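Local coordinates for protein glutathione transferase lambda1 (Populus trichocarpa, PDB 4PQH) that probably acts as a glutathione-dependent thiol transferase, a monomeric plant lambda-class enzyme with a thioredoxin-like glutathione-binding domain, at residues Pro37-Val42 and Lys78-Glu83. Numbering follows the deposited sequence.
Sequences PYAQRV and KVPSLE. With GSH (glutathione), chain C.
Val79 N donates to O2 of the bound glutathione over 2.8 Å, with an N-H...O angle of 162°. Val79 O accepts glutathione N2 at 2.9 Å. The backbone of one residue thus pairs with the cysteinyl part of the ligand through both its polar groups, much as an antiparallel strand would. The peptide bond from Val79 to Pro80 is cis. Pro80 then turns its ring onto the start of helix 37-48, at Tyr38, Ala39 and Val42. Its CD lies 3.6 Å from Ala39 N, and its CB faces the methyl of Ala39. CG of Pro80 meets CG2 of Val42 at 3.7 Å. In Val42 CG1 is anti to the backbone N (chi1 -168°), which leaves CG2 beside that N and directed at the proline. No hydrogen bond joins the two segments. They meet by van der Waals packing, most of it apolar. CB of Tyr38 also touches Pro80 CD. With CG anti to its carbonyl carbon (chi1 -63°), the ring leaves Pro80 and lies against the glutathione. One ring face lies under glutathione CB1, which sits 3.9 Å above the plane, over the centre. The sulfur SG2 lies at the ring edge, in plane, 3.7 Å from CD2. An alanine at Tyr38 would keep the CB contact with Pro80 but would probably leave the gamma-glutamyl chain without its flat support and the sulfur without a neighbour at that edge. Arg41 has its guanidinium edge near glutathione O11, and its NH1 is hydrogen-bonded to Ser92 OG, which also binds glutathione. Helix 37-48 follows Cys36, which can bind glutathione covalently. The cis-proline before strand 81-84, packed against this helix, is the hallmark of the thioredoxin-fold glutathione site in glutathione transferases.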
loop_
_atom_site.group_PDB
_atom_site.type_symbol
_atom_site.label_atom_id
_atom_site.label_comp_id
_atom_site.label_asym_id
_atom_site.label_seq_id
_atom_site.Cartn_x
_atom_site.Cartn_y
_atom_site.Cartn_z
ATOM N N PRO A 37 -4.034 -2.437 -5.015
ATOM C CA PRO A 37 -2.751 -2.090 -4.378
ATOM C C PRO A 37 -2.816 -0.856 -3.468
ATOM O O PRO A 37 -2.076 -0.786 -2.485
ATOM C CB PRO A 37 -1.821 -1.821 -5.570
ATOM C CG PRO A 37 -2.753 -1.420 -6.697
ATOM C CD PRO A 37 -4.021 -2.211 -6.476
ATOM N N TYR A 38 -3.674 0.106 -3.781
ATOM C CA TYR A 38 -3.828 1.271 -2.917
ATOM C C TYR A 38 -4.369 0.855 -1.557
ATOM O O TYR A 38 -3.891 1.315 -0.510
ATOM C CB TYR A 38 -4.762 2.290 -3.574
ATOM C CG TYR A 38 -4.214 2.820 -4.869
ATOM C CD1 TYR A 38 -3.231 3.799 -4.881
ATOM C CD2 TYR A 38 -4.670 2.333 -6.087
ATOM C CE1 TYR A 38 -2.722 4.279 -6.071
ATOM C CE2 TYR A 38 -4.169 2.804 -7.270
ATOM C CZ TYR A 38 -3.202 3.775 -7.263
ATOM O OH TYR A 38 -2.713 4.237 -8.458
ATOM N N ALA A 39 -5.352 -0.039 -1.572
ATOM C CA ALA A 39 -5.923 -0.560 -0.335
ATOM C C ALA A 39 -4.908 -1.422 0.415
ATOM O O ALA A 39 -4.851 -1.405 1.651
ATOM C CB ALA A 39 -7.200 -1.348 -0.628
ATOM N N GLN A 40 -4.096 -2.165 -0.331
ATOM C CA GLN A 40 -3.075 -3.000 0.286
ATOM C C GLN A 40 -2.100 -2.169 1.110
ATOM O O GLN A 40 -1.657 -2.619 2.162
ATOM C CB GLN A 40 -2.323 -3.805 -0.771
ATOM C CG GLN A 40 -1.509 -4.953 -0.191
ATOM C CD GLN A 40 -0.633 -5.626 -1.229
ATOM O OE1 GLN A 40 -0.668 -5.265 -2.413
ATOM N NE2 GLN A 40 0.147 -6.615 -0.802
ATOM N N ARG A 41 -1.764 -0.963 0.654
ATOM C CA ARG A 41 -0.919 -0.060 1.449
ATOM C C ARG A 41 -1.443 0.085 2.863
ATOM O O ARG A 41 -0.684 0.026 3.836
ATOM C CB ARG A 41 -0.905 1.337 0.831
ATOM C CG ARG A 41 -0.103 1.479 -0.450
ATOM C CD ARG A 41 -0.200 2.918 -0.952
ATOM N NE ARG A 41 0.766 3.229 -2.006
ATOM C CZ ARG A 41 0.623 4.206 -2.897
ATOM N NH1 ARG A 41 -0.465 4.968 -2.893
ATOM N NH2 ARG A 41 1.575 4.418 -3.793
ATOM N N VAL A 42 -2.746 0.271 2.976
ATOM C CA VAL A 42 -3.359 0.570 4.262
ATOM C C VAL A 42 -3.509 -0.702 5.093
ATOM O O VAL A 42 -3.310 -0.703 6.310
ATOM C CB VAL A 42 -4.726 1.280 4.075
ATOM C CG1 VAL A 42 -5.203 1.845 5.394
ATOM C CG2 VAL A 42 -4.593 2.417 3.059
ATOM N N LYS A 78 -14.484 4.827 -4.081
ATOM C CA LYS A 78 -13.228 4.132 -4.330
ATOM C C LYS A 78 -12.749 3.486 -3.043
ATOM O O LYS A 78 -13.193 3.872 -1.959
ATOM C CB LYS A 78 -12.162 5.099 -4.849
ATOM C CG LYS A 78 -12.491 5.715 -6.205
ATOM C CD LYS A 78 -11.360 6.595 -6.714
ATOM C CE LYS A 78 -11.666 7.139 -8.102
ATOM N NZ LYS A 78 -10.604 8.070 -8.579
ATOM N N VAL A 79 -11.872 2.491 -3.170
ATOM C CA VAL A 79 -11.171 1.926 -2.012
ATOM C C VAL A 79 -9.697 2.293 -2.102
ATOM O O VAL A 79 -9.166 2.438 -3.195
ATOM C CB VAL A 79 -11.328 0.385 -1.919
ATOM C CG1 VAL A 79 -12.765 0.016 -1.581
ATOM C CG2 VAL A 79 -10.867 -0.296 -3.209
ATOM N N PRO A 80 -9.015 2.440 -0.951
ATOM C CA PRO A 80 -9.503 2.253 0.418
ATOM C C PRO A 80 -10.192 3.475 0.999
ATOM O O PRO A 80 -9.979 4.603 0.556
ATOM C CB PRO A 80 -8.215 2.007 1.206
ATOM C CG PRO A 80 -7.205 2.833 0.479
ATOM C CD PRO A 80 -7.565 2.705 -0.984
ATOM N N SER A 81 -11.009 3.227 2.011
ATOM C CA SER A 81 -11.474 4.280 2.894
ATOM C C SER A 81 -11.459 3.734 4.320
ATOM O O SER A 81 -11.561 2.520 4.534
ATOM C CB SER A 81 -12.862 4.787 2.492
ATOM O OG SER A 81 -13.865 3.813 2.708
ATOM N N LEU A 82 -11.316 4.637 5.282
ATOM C CA LEU A 82 -11.214 4.264 6.683
ATOM C C LEU A 82 -12.303 4.970 7.463
ATOM O O LEU A 82 -12.392 6.201 7.440
ATOM C CB LEU A 82 -9.847 4.655 7.245
ATOM C CG LEU A 82 -9.616 4.304 8.718
ATOM C CD1 LEU A 82 -9.515 2.794 8.903
ATOM C CD2 LEU A 82 -8.379 5.010 9.248
ATOM N N GLU A 83 -13.132 4.175 8.134
ATOM C CA GLU A 83 -14.167 4.663 9.027
ATOM C C GLU A 83 -13.606 4.607 10.437
ATOM O O GLU A 83 -13.305 3.528 10.956
ATOM C CB GLU A 83 -15.393 3.761 8.914
ATOM C CG GLU A 83 -16.520 4.078 9.867
ATOM C CD GLU A 83 -17.574 2.987 9.878
ATOM O OE1 GLU A 83 -17.573 2.159 8.943
ATOM O OE2 GLU A 83 -18.394 2.948 10.819
HETATM N N1 GSH C . -5.791 7.930 -5.087
HETATM C CA1 GSH C . -6.535 6.824 -4.515
HETATM C C1 GSH C . -5.737 6.316 -3.351
HETATM O O11 GSH C . -4.507 6.538 -3.318
HETATM O O12 GSH C . -6.297 5.702 -2.423
HETATM C CB1 GSH C . -6.742 5.721 -5.557
HETATM C CG1 GSH C . -7.739 4.653 -5.112
HETATM C CD1 GSH C . -8.114 3.779 -6.289
HETATM O OE1 GSH C . -7.770 4.198 -7.590
HETATM N N2 GSH C . -8.766 2.637 -6.061
HETATM C CA2 GSH C . -9.345 1.929 -7.196
HETATM C C2 GSH C . -10.840 1.930 -7.140
HETATM O O2 GSH C . -11.500 1.981 -5.903
HETATM C CB2 GSH C . -8.894 0.477 -7.250
HETATM S SG2 GSH C . -7.182 0.244 -7.795
HETATM N N3 GSH C . -11.509 1.872 -8.289
HETATM C CA3 GSH C . -12.956 1.791 -8.264
HETATM C C3 GSH C . -13.592 2.899 -9.065
HETATM O O31 GSH C . -14.828 2.912 -9.251
HETATM O O32 GSH C . -12.896 3.822 -9.542
#